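Local atomic coordinates of amidohydrolase 3 domain-containing protein (Pyrococcus furiosus, PDB entry 3ICJ), a protein that has no known substrate but, as a zinc-binding amidohydrolase, probably hydrolyses carbon-nitrogen bonds other than peptide bonds. Residues F97-L102 and F431-P436; V236-F241 and K262-A267; I392-H397 and T427-S432. All coordinates share one frame; numbering follows the deposited sequence. Where two conformers were deposited one is given.

Contact 1: F97-L102 and F431-P436; sequences FFDSHL and FSTDSP. With ZN (zinc ion), chain B.
His101 and Asp434 grip the same zinc ion from the two segments. They sit at the C-terminal ends of barrel strands in the distorted TIM barrel of the amidohydrolases. His101 opens the His-X-His motif after the first barrel strand, and Asp434 follows strand 429-431. The His101 side chain can be traced outward. His101 CB lies 3.5 Å from Ser432 OG, a hydroxyl hydrogen-bonded to Gln395 NE2. CG stands opposite the backbone N (chi1 -176°), which carries the ring alongside the Asp434 carboxylate, both pointing the same way. CD2 of His101 then comes within 3.4 Å of Asp434 OD1. ND1 is hydrogen-bonded to Glu372, which helps fix the ring's rotation. CE1 and CD2 flank NE2, with the zinc 3.3 Å from His101 CE1. At the tip, His101 NE2 meets the zinc at 2.3 Å. Asp434 OD1 binds the same ion at 2.4 Å. The ring and carboxylate planes are 80° apart, and OD1 lies at the ring edge, near its plane. His103 and the carboxylated Lys296 complete the site. Asp99 links the two segments. Its OD1 uses the anti lone pair for His101 N in an Asx turn and takes a weak bond from Thr433 N. A weak backbone bond also runs from Asp434 N to His101 O. Just before His101, Ser100 N gives a nearly straight bond (174°) to Phe431 O at 3.3 Å. Thr433 OG1 accepts from Ser435 N, an ST turn that spans Asp434. The same hydroxyl donates to the syn lone pair of Asp99 OD2, with Thr433 OG1 and Asp99 OD2 2.8 Å apart.

Contact 2: V236-F241 and K262-A267; sequences VHSVGF and KMNVFA
Met263 lays its methyl end across Val239, the two side chains meeting at about a right angle. Met263 CE is 3.8 Å from Val239 CG1. The chain bends at chi3 (-39°), which turns CE back over strand 236-241, where Met263 CE also comes 3.2 Å from Val236 O. Further along, Val265 runs side by side with Phe241. Val265 CG1 touches Phe241 CB at 3.9 Å and reaches the edge of its ring, in the ring plane. Ser238 and Asn264 pair on the other side of the sheet. Asn264 ND2 donates to Ser238 OG at 3.0 Å; the bond is straight (173°) and lies in the amide plane. OD1 of Asn264 is held by Arg289 and Arg291, and ND2 also meets Glu493, so both ends of the amide are fixed. Phe266 lies on that same side and turns its ring edge to Val239 O. Four backbone hydrogen bonds tie the strands, from His237 O to Phe241 N. This parallel pairing is that of neighbouring strands in a beta-alpha-beta unit of the barrel, with helix 246-257 as the connection.

Contact 3: I392-H397 and T427-S432; sequences ISAQPH and TKLGFS
Pro396 points its CG at the centre of one face of the Phe431 ring. Pro396 CG stands 3.5 Å from the centroid of the Phe431 ring, only 2° off the ring normal, so it is almost equally near all six ring carbons. This is a CH-pi contact. The Phe431 CG is turned away from its own carbonyl carbon (chi1 -78°), which brings one ring face under the proline. Helices 442-451 and 463-477 also touch this phenylalanine. Two other side chains, Gln395 and Ser393, converge on Ser432 OG. Gln395 is folded at chi2 (75°), and this bend brings Gln395 NE2 to Ser432 OG at a short 2.6 Å. The hydroxyl oxygen is tilted out of the amide plane. Ser393 OG makes a second hydrogen bond to Ser432 OG, at 3.1 Å, and is itself bonded to Ser100 OG. The other end of the Gln395 amide, OE1, accepts from ND1 of His373, a zinc ligand. Gln395 is thus a second-shell residue that probably helps to orient this imidazole. The two strands are parallel neighbours in the amidohydrolase barrel, 391-394 beside 429-431, with helices between them in the chain. Their backbones are zipped by bonds such as Ala394 N to Gly430 O, 3.0 Å, and Gly430 N to Ile392 O. On the same side as Phe431, Ile392 crosses Leu429 obliquely. Ile392 CG2 meets Leu429 CD1 at 3.8 Å, and Ala394 CB touches the same methyl. Thr427 comes to Ile392 at about a right angle, methyl to methyl, with Thr427 CG2 3.9 Å from Ile392 CD1. Past the strands, one water accepts from His397 N and donates to Ser432 O.

From the N terminus, 97-102 comes first; its partner follows more than 300 residues later. Segment 236-241 pairs with 262-267, so contact 2 closes a short loop around helix 246-257. Contact 3 opens later in the chain, at 392-397, and closes at 427-432. Segment 431-436 closes contact 1, whose long loop encloses contact 2 and runs on through contact 3 to their shared end, Phe431 and Ser432. Strand 92-102 is the middle piece. It hydrogen-bonds to strand 236-244, as through Asp99 O and Gly240 N, and it also touches segment 392-397. Contacts 2 and 3 do not touch; contact 1 joins the barrel's early and late strands between them.

Contact 1: F97-L102 and F431-P436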
ATOM      1  N   PHE A  97       5.420  -2.031  12.647  1.00 32.18           N
ATOM      2  CA  PHE A  97       4.357  -1.471  11.826  1.00 34.26           C
ATOM      3  C   PHE A  97       3.814  -2.519  10.866  1.00 31.05           C
ATOM      4  O   PHE A  97       4.534  -3.426  10.448  1.00 35.27           O
ATOM      5  CB  PHE A  97       4.844  -0.238  11.067  1.00 32.46           C
ATOM      6  CG  PHE A  97       5.119   0.942  11.961  1.00 37.04           C
ATOM      7  CD1 PHE A  97       4.075   1.653  12.527  1.00 42.16           C
ATOM      8  CD2 PHE A  97       6.433   1.318  12.257  1.00 34.77           C
ATOM      9  CE1 PHE A  97       4.318   2.738  13.386  1.00 36.32           C
ATOM     10  CE2 PHE A  97       6.688   2.428  13.099  1.00 35.43           C
ATOM     11  CZ  PHE A  97       5.621   3.122  13.666  1.00 37.02           C
ATOM     12  N   PHE A  98       2.540  -2.373  10.545  1.00 34.41           N
ATOM     13  CA  PHE A  98       1.839  -3.253   9.641  1.00 34.83           C
ATOM     14  C   PHE A  98       1.158  -2.286   8.687  1.00 38.03           C
ATOM     15  O   PHE A  98       0.213  -1.593   9.081  1.00 35.27           O
ATOM     16  CB  PHE A  98       0.809  -4.078  10.444  1.00 36.52           C
ATOM     17  CG  PHE A  98       0.178  -5.246   9.686  1.00 39.93           C
ATOM     18  CD1 PHE A  98       0.017  -6.471  10.319  1.00 39.03           C
ATOM     19  CD2 PHE A  98      -0.227  -5.133   8.351  1.00 33.98           C
ATOM     20  CE1 PHE A  98      -0.568  -7.564   9.650  1.00 40.47           C
ATOM     21  CE2 PHE A  98      -0.809  -6.220   7.671  1.00 42.41           C
ATOM     22  CZ  PHE A  98      -0.970  -7.438   8.322  1.00 36.73           C
ATOM     23  N   ASP A  99       1.653  -2.218   7.447  1.00 33.58           N
ATOM     24  CA  ASP A  99       1.044  -1.394   6.407  1.00 37.30           C
ATOM     25  C   ASP A  99      -0.031  -2.216   5.687  1.00 39.89           C
ATOM     26  O   ASP A  99       0.272  -3.143   4.932  1.00 36.50           O
ATOM     27  CB  ASP A  99       2.133  -0.904   5.424  1.00 41.37           C
ATOM     28  CG  ASP A  99       1.645   0.201   4.484  1.00 41.93           C
ATOM     29  OD1 ASP A  99       0.545   0.094   3.932  1.00 39.09           O
ATOM     30  OD2 ASP A  99       2.381   1.177   4.249  1.00 44.41           O
ATOM     31  N   SER A 100      -1.301  -1.885   5.903  1.00 34.58           N
ATOM     32  CA  SER A 100      -2.356  -2.784   5.436  1.00 34.08           C
ATOM     33  C   SER A 100      -2.675  -2.684   3.928  1.00 36.32           C
ATOM     34  O   SER A 100      -3.474  -3.462   3.425  1.00 36.81           O
ATOM     35  CB  SER A 100      -3.617  -2.633   6.285  1.00 34.93           C
ATOM     36  OG  SER A 100      -3.938  -1.273   6.485  1.00 41.87           O
ATOM     37  N   HIS A 101      -2.055  -1.733   3.220  1.00 36.42           N
ATOM     38  CA  HIS A 101      -2.301  -1.533   1.780  1.00 41.05           C
ATOM     39  C   HIS A 101      -1.116  -0.887   1.080  1.00 39.75           C
ATOM     40  O   HIS A 101      -0.909   0.327   1.188  1.00 41.86           O
ATOM     41  CB  HIS A 101      -3.560  -0.656   1.595  1.00 42.39           C
ATOM     42  CG  HIS A 101      -3.985  -0.448   0.173  1.00 41.05           C
ATOM     43  ND1 HIS A 101      -5.259  -0.739  -0.264  1.00 48.39           N
ATOM     44  CD2 HIS A 101      -3.330   0.069  -0.898  1.00 44.97           C
ATOM     45  CE1 HIS A 101      -5.361  -0.439  -1.548  1.00 42.41           C
ATOM     46  NE2 HIS A 101      -4.207   0.055  -1.956  1.00 37.90           N
ATOM     47  N   LEU A 102      -0.366  -1.675   0.315  1.00 41.14           N
ATOM     48  CA  LEU A 102       0.621  -1.100  -0.575  1.00 37.36           C
ATOM     49  C   LEU A 102       0.915  -1.998  -1.778  1.00 43.28           C
ATOM     50  O   LEU A 102       0.433  -3.137  -1.865  1.00 38.39           O
ATOM     51  CB  LEU A 102       1.909  -0.699   0.180  1.00 38.40           C
ATOM     52  CG  LEU A 102       2.595  -1.662   1.148  1.00 49.79           C
ATOM     53  CD1 LEU A 102       3.119  -2.871   0.390  1.00 45.93           C
ATOM     54  CD2 LEU A 102       3.743  -0.937   1.844  1.00 40.94           C
ATOM     55  N   PHE A 431      -4.105   1.497   9.190  1.00 35.39           N
ATOM     56  CA  PHE A 431      -3.372   2.529   8.491  1.00 38.03           C
ATOM     57  C   PHE A 431      -2.454   1.955   7.436  1.00 41.42           C
ATOM     58  O   PHE A 431      -1.880   0.870   7.608  1.00 37.56           O
ATOM     59  CB  PHE A 431      -2.562   3.404   9.452  1.00 36.60           C
ATOM     60  CG  PHE A 431      -3.376   4.448  10.190  1.00 39.63           C
ATOM     61  CD1 PHE A 431      -4.728   4.666   9.906  1.00 37.13           C
ATOM     62  CD2 PHE A 431      -2.767   5.224  11.173  1.00 38.51           C
ATOM     63  CE1 PHE A 431      -5.455   5.644  10.602  1.00 45.48           C
ATOM     64  CE2 PHE A 431      -3.484   6.202  11.866  1.00 35.75           C
ATOM     65  CZ  PHE A 431      -4.831   6.415  11.574  1.00 40.48           C
ATOM     66  N   SER A 432      -2.322   2.709   6.350  1.00 40.26           N
ATOM     67  CA  SER A 432      -1.494   2.348   5.218  1.00 46.29           C
ATOM     68  C   SER A 432      -1.010   3.590   4.499  1.00 49.55           C
ATOM     69  O   SER A 432      -1.436   4.702   4.805  1.00 46.96           O
ATOM     70  CB  SER A 432      -2.260   1.462   4.233  1.00 49.30           C
ATOM     71  OG  SER A 432      -3.543   1.983   3.885  1.00 48.98           O
ATOM     72  N   THR A 433      -0.121   3.385   3.533  1.00 44.33           N
ATOM     73  CA  THR A 433       0.439   4.473   2.757  1.00 44.35           C
ATOM     74  C   THR A 433       0.004   4.464   1.298  1.00 48.00           C
ATOM     75  O   THR A 433       0.069   5.508   0.636  1.00 51.52           O
ATOM     76  CB  THR A 433       1.978   4.445   2.819  1.00 49.12           C
ATOM     77  OG1 THR A 433       2.463   3.192   2.310  1.00 48.28           O
ATOM     78  CG2 THR A 433       2.438   4.604   4.257  1.00 44.32           C
ATOM     79  N   ASP A 434      -0.411   3.288   0.793  1.00 43.86           N
ATOM     80  CA  ASP A 434      -0.679   3.068  -0.639  1.00 42.38           C
ATOM     81  C   ASP A 434       0.612   3.318  -1.414  1.00 43.24           C
ATOM     82  O   ASP A 434       0.583   3.779  -2.553  1.00 44.98           O
ATOM     83  CB  ASP A 434      -1.854   3.935  -1.161  1.00 49.83           C
ATOM     84  CG  ASP A 434      -2.428   3.438  -2.499  1.00 54.38           C
ATOM     85  OD1 ASP A 434      -1.976   2.393  -3.022  1.00 43.65           O
ATOM     86  OD2 ASP A 434      -3.335   4.106  -3.031  1.00 53.82           O
ATOM     87  N   SER A 435       1.738   3.012  -0.762  1.00 44.09           N
ATOM     88  CA  SER A 435       3.079   3.192  -1.327  1.00 46.40           C
ATOM     89  C   SER A 435       3.140   2.434  -2.668  1.00 50.51           C
ATOM     90  O   SER A 435       2.630   1.283  -2.756  1.00 45.87           O
ATOM     91  CB  SER A 435       4.142   2.713  -0.319  1.00 43.32           C
ATOM     92  OG  SER A 435       5.458   2.853  -0.811  1.00 56.82           O
ATOM     93  N   PRO A 436       3.726   3.074  -3.719  1.00 49.98           N
ATOM     94  CA  PRO A 436       4.517   4.327  -3.677  1.00 53.17           C
ATOM     95  C   PRO A 436       3.767   5.650  -3.897  1.00 50.37           C
ATOM     96  O   PRO A 436       4.416   6.658  -4.168  1.00 51.34           O
ATOM     97  CB  PRO A 436       5.542   4.121  -4.800  1.00 43.56           C
ATOM     98  CG  PRO A 436       4.825   3.245  -5.793  1.00 50.45           C
ATOM     99  CD  PRO A 436       3.667   2.542  -5.091  1.00 45.15           C
TER
HETATM  100 ZN    ZN B 601      -3.648   0.946  -3.992  0.50 50.64          ZN

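Contact 2: V236-F241 and K262-A267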
ATOM      1  N   VAL A 236       8.656  -1.613   9.172  1.00 30.92           N
ATOM      2  CA  VAL A 236       7.439  -2.271   8.694  1.00 32.93           C
ATOM      3  C   VAL A 236       7.768  -3.738   8.409  1.00 32.97           C
ATOM      4  O   VAL A 236       8.621  -4.050   7.551  1.00 39.54           O
ATOM      5  CB  VAL A 236       6.864  -1.588   7.389  1.00 33.00           C
ATOM      6  CG1 VAL A 236       5.591  -2.293   6.897  1.00 39.94           C
ATOM      7  CG2 VAL A 236       6.616  -0.098   7.609  1.00 36.26           C
ATOM      8  N   HIS A 237       7.121  -4.637   9.137  1.00 31.79           N
ATOM      9  CA  HIS A 237       7.418  -6.075   9.024  1.00 32.68           C
ATOM     10  C   HIS A 237       6.299  -6.895   8.385  1.00 34.92           C
ATOM     11  O   HIS A 237       6.471  -8.093   8.190  1.00 34.24           O
ATOM     12  CB  HIS A 237       7.718  -6.682  10.399  1.00 34.37           C
ATOM     13  CG  HIS A 237       8.994  -6.212  11.027  1.00 37.42           C
ATOM     14  ND1 HIS A 237       9.605  -6.909  12.046  1.00 35.02           N
ATOM     15  CD2 HIS A 237       9.741  -5.098  10.834  1.00 38.28           C
ATOM     16  CE1 HIS A 237      10.695  -6.265  12.430  1.00 41.19           C
ATOM     17  NE2 HIS A 237      10.790  -5.153  11.720  1.00 33.27           N
ATOM     18  N   SER A 238       5.147  -6.271   8.125  1.00 35.14           N
ATOM     19  CA  SER A 238       3.994  -6.961   7.515  1.00 37.25           C
ATOM     20  C   SER A 238       3.256  -5.999   6.597  1.00 38.81           C
ATOM     21  O   SER A 238       3.175  -4.800   6.895  1.00 36.04           O
ATOM     22  CB  SER A 238       3.014  -7.507   8.584  1.00 36.58           C
ATOM     23  OG  SER A 238       3.674  -8.063   9.713  1.00 35.10           O
ATOM     24  N   VAL A 239       2.737  -6.509   5.477  1.00 34.04           N
ATOM     25  CA  VAL A 239       2.075  -5.681   4.474  1.00 36.28           C
ATOM     26  C   VAL A 239       0.848  -6.375   3.902  1.00 40.68           C
ATOM     27  O   VAL A 239       0.810  -7.606   3.786  1.00 37.01           O
ATOM     28  CB  VAL A 239       3.003  -5.250   3.284  1.00 38.51           C
ATOM     29  CG1 VAL A 239       4.121  -4.323   3.759  1.00 41.51           C
ATOM     30  CG2 VAL A 239       3.594  -6.456   2.561  1.00 37.59           C
ATOM     31  N   GLY A 240      -0.172  -5.591   3.581  1.00 37.79           N
ATOM     32  CA  GLY A 240      -1.214  -6.083   2.694  1.00 35.58           C
ATOM     33  C   GLY A 240      -0.746  -5.686   1.318  1.00 37.18           C
ATOM     34  O   GLY A 240      -0.638  -4.488   1.014  1.00 36.52           O
ATOM     35  N   PHE A 241      -0.403  -6.675   0.496  1.00 38.90           N
ATOM     36  CA  PHE A 241       0.058  -6.417  -0.873  1.00 34.81           C
ATOM     37  C   PHE A 241      -1.151  -6.506  -1.817  1.00 37.54           C
ATOM     38  O   PHE A 241      -1.683  -7.604  -2.064  1.00 35.22           O
ATOM     39  CB  PHE A 241       1.178  -7.425  -1.193  1.00 38.11           C
ATOM     40  CG  PHE A 241       1.822  -7.294  -2.574  1.00 35.16           C
ATOM     41  CD1 PHE A 241       1.501  -6.265  -3.476  1.00 33.86           C
ATOM     42  CD2 PHE A 241       2.800  -8.207  -2.938  1.00 35.31           C
ATOM     43  CE1 PHE A 241       2.120  -6.182  -4.731  1.00 34.85           C
ATOM     44  CE2 PHE A 241       3.442  -8.145  -4.191  1.00 30.87           C
ATOM     45  CZ  PHE A 241       3.108  -7.112  -5.089  1.00 37.04           C
ATOM     46  N   LYS A 262      11.382 -11.791   3.791  1.00 39.51           N
ATOM     47  CA  LYS A 262      11.785 -11.451   5.162  0.50 40.36           C
ATOM     48  C   LYS A 262      10.714 -10.636   5.913  1.00 40.92           C
ATOM     49  O   LYS A 262      10.977 -10.072   6.981  1.00 46.16           O
ATOM     50  CB  LYS A 262      13.130 -10.708   5.149  0.50 40.26           C
ATOM     51  CG  LYS A 262      14.326 -11.534   4.618  0.50 46.11           C
ATOM     52  CD  LYS A 262      14.599 -12.766   5.484  0.50 45.26           C
ATOM     53  CE  LYS A 262      15.959 -13.409   5.206  0.50 49.94           C
ATOM     54  NZ  LYS A 262      16.073 -13.927   3.810  0.50 38.05           N
ATOM     55  N   MET A 263       9.508 -10.584   5.360  1.00 35.67           N
ATOM     56  CA  MET A 263       8.409  -9.841   5.966  1.00 37.45           C
ATOM     57  C   MET A 263       7.148 -10.618   5.668  1.00 37.08           C
ATOM     58  O   MET A 263       7.142 -11.442   4.748  1.00 35.57           O
ATOM     59  CB  MET A 263       8.373  -8.362   5.454  1.00 39.03           C
ATOM     60  CG  MET A 263       7.828  -8.064   4.013  1.00 39.83           C
ATOM     61  SD  MET A 263       7.934  -6.287   3.427  1.00 34.59           S
ATOM     62  CE  MET A 263       7.537  -5.483   4.906  1.00 32.04           C
ATOM     63  N   ASN A 264       6.100 -10.395   6.461  1.00 31.57           N
ATOM     64  CA  ASN A 264       4.801 -11.037   6.259  1.00 34.26           C
ATOM     65  C   ASN A 264       4.031 -10.374   5.139  1.00 37.04           C
ATOM     66  O   ASN A 264       3.794  -9.187   5.185  1.00 39.49           O
ATOM     67  CB  ASN A 264       3.994 -10.997   7.543  1.00 36.03           C
ATOM     68  CG  ASN A 264       4.741 -11.609   8.687  1.00 35.80           C
ATOM     69  OD1 ASN A 264       5.147 -12.781   8.617  1.00 39.49           O
ATOM     70  ND2 ASN A 264       4.958 -10.825   9.750  1.00 33.28           N
ATOM     71  N   VAL A 265       3.692 -11.141   4.108  1.00 33.91           N
ATOM     72  CA  VAL A 265       3.119 -10.577   2.881  1.00 33.21           C
ATOM     73  C   VAL A 265       1.747 -11.205   2.720  1.00 33.38           C
ATOM     74  O   VAL A 265       1.630 -12.411   2.522  1.00 36.85           O
ATOM     75  CB  VAL A 265       3.982 -10.880   1.636  1.00 30.52           C
ATOM     76  CG1 VAL A 265       3.275 -10.396   0.346  1.00 33.50           C
ATOM     77  CG2 VAL A 265       5.382 -10.270   1.750  1.00 33.85           C
ATOM     78  N   PHE A 266       0.708 -10.394   2.874  1.00 36.88           N
ATOM     79  CA  PHE A 266      -0.654 -10.885   2.709  1.00 33.45           C
ATOM     80  C   PHE A 266      -1.127 -10.449   1.322  1.00 41.33           C
ATOM     81  O   PHE A 266      -1.443  -9.283   1.104  1.00 41.12           O
ATOM     82  CB  PHE A 266      -1.575 -10.379   3.830  1.00 34.25           C
ATOM     83  CG  PHE A 266      -1.194 -10.881   5.198  1.00 37.01           C
ATOM     84  CD1 PHE A 266      -1.825 -12.005   5.751  1.00 36.77           C
ATOM     85  CD2 PHE A 266      -0.207 -10.233   5.932  1.00 31.67           C
ATOM     86  CE1 PHE A 266      -1.468 -12.484   7.027  1.00 34.46           C
ATOM     87  CE2 PHE A 266       0.185 -10.712   7.195  1.00 32.12           C
ATOM     88  CZ  PHE A 266      -0.451 -11.829   7.753  1.00 30.81           C
ATOM     89  N   ALA A 267      -1.136 -11.390   0.383  1.00 39.73           N
ATOM     90  CA  ALA A 267      -1.318 -11.065  -1.032  1.00 37.01           C
ATOM     91  C   ALA A 267      -2.792 -11.008  -1.396  1.00 39.99           C
ATOM     92  O   ALA A 267      -3.535 -11.952  -1.122  1.00 35.77           O
ATOM     93  CB  ALA A 267      -0.570 -12.097  -1.910  1.00 37.96           C
TER

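Contact 3: I392-H397 and T427-S432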
ATOM      1  N   ILE A 392     -11.753  -1.315   7.126  1.00 33.55           N
ATOM      2  CA  ILE A 392     -11.360  -0.167   6.303  1.00 35.76           C
ATOM      3  C   ILE A 392      -9.848   0.064   6.402  1.00 35.86           C
ATOM      4  O   ILE A 392      -9.280   0.069   7.482  1.00 36.36           O
ATOM      5  CB  ILE A 392     -12.119   1.137   6.702  1.00 36.66           C
ATOM      6  CG1 ILE A 392     -13.621   1.010   6.377  1.00 37.17           C
ATOM      7  CG2 ILE A 392     -11.548   2.346   5.959  1.00 39.30           C
ATOM      8  CD1 ILE A 392     -14.495   2.063   7.066  1.00 43.28           C
ATOM      9  N   SER A 393      -9.207   0.204   5.253  1.00 34.51           N
ATOM     10  CA  SER A 393      -7.819   0.614   5.206  1.00 36.85           C
ATOM     11  C   SER A 393      -7.731   2.063   4.709  1.00 39.94           C
ATOM     12  O   SER A 393      -8.114   2.362   3.572  1.00 45.76           O
ATOM     13  CB  SER A 393      -7.026  -0.313   4.301  1.00 45.02           C
ATOM     14  OG  SER A 393      -5.650  -0.208   4.610  1.00 45.47           O
ATOM     15  N   ALA A 394      -7.220   2.942   5.564  1.00 41.78           N
ATOM     16  CA  ALA A 394      -7.134   4.374   5.267  1.00 39.59           C
ATOM     17  C   ALA A 394      -5.683   4.846   5.277  1.00 38.04           C
ATOM     18  O   ALA A 394      -4.833   4.277   5.968  1.00 39.93           O
ATOM     19  CB  ALA A 394      -7.966   5.160   6.255  1.00 40.72           C
ATOM     20  N   GLN A 395      -5.416   5.903   4.507  1.00 38.47           N
ATOM     21  CA  GLN A 395      -4.076   6.435   4.291  1.00 39.17           C
ATOM     22  C   GLN A 395      -4.015   7.866   4.839  1.00 39.03           C
ATOM     23  O   GLN A 395      -4.442   8.814   4.150  1.00 41.39           O
ATOM     24  CB  GLN A 395      -3.709   6.409   2.788  1.00 36.67           C
ATOM     25  CG  GLN A 395      -3.635   5.003   2.144  1.00 41.55           C
ATOM     26  CD  GLN A 395      -5.014   4.375   1.876  1.00 54.95           C
ATOM     27  OE1 GLN A 395      -5.963   5.073   1.494  1.00 56.25           O
ATOM     28  NE2 GLN A 395      -5.126   3.056   2.077  1.00 49.53           N
ATOM     29  N   PRO A 396      -3.516   8.035   6.083  1.00 40.78           N
ATOM     30  CA  PRO A 396      -3.588   9.371   6.678  1.00 40.31           C
ATOM     31  C   PRO A 396      -2.793  10.443   5.940  1.00 38.96           C
ATOM     32  O   PRO A 396      -3.193  11.605   5.984  1.00 40.07           O
ATOM     33  CB  PRO A 396      -3.040   9.169   8.089  1.00 36.02           C
ATOM     34  CG  PRO A 396      -3.295   7.723   8.388  1.00 36.26           C
ATOM     35  CD  PRO A 396      -3.143   7.008   7.082  1.00 36.86           C
ATOM     36  N   HIS A 397      -1.708  10.074   5.256  1.00 41.71           N
ATOM     37  CA  HIS A 397      -0.925  11.067   4.531  1.00 40.44           C
ATOM     38  C   HIS A 397      -1.688  11.700   3.351  1.00 38.78           C
ATOM     39  O   HIS A 397      -1.314  12.761   2.884  1.00 43.19           O
ATOM     40  CB  HIS A 397       0.466  10.538   4.110  1.00 45.25           C
ATOM     41  CG  HIS A 397       1.461  11.633   3.870  1.00 50.11           C
ATOM     42  ND1 HIS A 397       1.860  12.015   2.606  1.00 52.38           N
ATOM     43  CD2 HIS A 397       2.093  12.468   4.732  1.00 40.65           C
ATOM     44  CE1 HIS A 397       2.709  13.027   2.700  1.00 51.37           C
ATOM     45  NE2 HIS A 397       2.866  13.322   3.977  1.00 46.49           N
ATOM     46  N   THR A 427     -15.839   0.787  13.488  1.00 37.34           N
ATOM     47  CA  THR A 427     -15.461  -0.479  12.872  1.00 37.21           C
ATOM     48  C   THR A 427     -13.952  -0.706  13.021  1.00 40.75           C
ATOM     49  O   THR A 427     -13.243   0.142  13.588  1.00 39.28           O
ATOM     50  CB  THR A 427     -15.878  -0.518  11.365  1.00 40.93           C
ATOM     51  OG1 THR A 427     -15.716  -1.846  10.851  1.00 35.79           O
ATOM     52  CG2 THR A 427     -15.055   0.465  10.525  1.00 38.83           C
ATOM     53  N   LYS A 428     -13.470  -1.842  12.522  1.00 32.93           N
ATOM     54  CA  LYS A 428     -12.026  -2.100  12.485  1.00 33.15           C
ATOM     55  C   LYS A 428     -11.374  -1.294  11.381  1.00 40.09           C
ATOM     56  O   LYS A 428     -11.774  -1.393  10.214  1.00 39.20           O
ATOM     57  CB  LYS A 428     -11.732  -3.598  12.310  1.00 35.05           C
ATOM     58  CG  LYS A 428     -12.006  -4.384  13.593  1.00 35.82           C
ATOM     59  CD  LYS A 428     -12.156  -5.868  13.339  1.00 44.97           C
ATOM     60  CE  LYS A 428     -12.523  -6.560  14.656  1.00 47.57           C
ATOM     61  NZ  LYS A 428     -12.767  -8.007  14.471  1.00 57.85           N
ATOM     62  N   LEU A 429     -10.374  -0.494  11.753  1.00 36.89           N
ATOM     63  CA  LEU A 429      -9.697   0.367  10.781  1.00 40.65           C
ATOM     64  C   LEU A 429      -8.189   0.174  10.890  1.00 36.78           C
ATOM     65  O   LEU A 429      -7.683  -0.126  11.952  1.00 35.60           O
ATOM     66  CB  LEU A 429     -10.094   1.847  10.953  1.00 35.69           C
ATOM     67  CG  LEU A 429      -9.462   2.832   9.961  1.00 40.55           C
ATOM     68  CD1 LEU A 429     -10.472   3.724   9.300  1.00 51.18           C
ATOM     69  CD2 LEU A 429      -8.429   3.666  10.683  1.00 58.79           C
ATOM     70  N   GLY A 430      -7.485   0.330   9.780  1.00 35.28           N
ATOM     71  CA  GLY A 430      -6.032   0.153   9.769  1.00 33.88           C
ATOM     72  C   GLY A 430      -5.395   1.241   8.932  1.00 38.03           C
ATOM     73  O   GLY A 430      -6.065   1.839   8.078  1.00 37.51           O
ATOM     74  N   PHE A 431      -4.105   1.497   9.190  1.00 35.39           N
ATOM     75  CA  PHE A 431      -3.372   2.529   8.491  1.00 38.03           C
ATOM     76  C   PHE A 431      -2.454   1.955   7.436  1.00 41.42           C
ATOM     77  O   PHE A 431      -1.880   0.870   7.608  1.00 37.56           O
ATOM     78  CB  PHE A 431      -2.562   3.404   9.452  1.00 36.60           C
ATOM     79  CG  PHE A 431      -3.376   4.448  10.190  1.00 39.63           C
ATOM     80  CD1 PHE A 431      -4.728   4.666   9.906  1.00 37.13           C
ATOM     81  CD2 PHE A 431      -2.767   5.224  11.173  1.00 38.51           C
ATOM     82  CE1 PHE A 431      -5.455   5.644  10.602  1.00 45.48           C
ATOM     83  CE2 PHE A 431      -3.484   6.202  11.866  1.00 35.75           C
ATOM     84  CZ  PHE A 431      -4.831   6.415  11.574  1.00 40.48           C
ATOM     85  N   SER A 432      -2.322   2.709   6.350  1.00 40.26           N
ATOM     86  CA  SER A 432      -1.494   2.348   5.218  1.00 46.29           C
ATOM     87  C   SER A 432      -1.010   3.590   4.499  1.00 49.55           C
ATOM     88  O   SER A 432      -1.436   4.702   4.805  1.00 46.96           O
ATOM     89  CB  SER A 432      -2.260   1.462   4.233  1.00 49.30           C
ATOM     90  OG  SER A 432      -3.543   1.983   3.885  1.00 48.98           O
TER
HETATM   91  O   HOH W   1      -0.629   7.411   4.787  1.00 39.50           O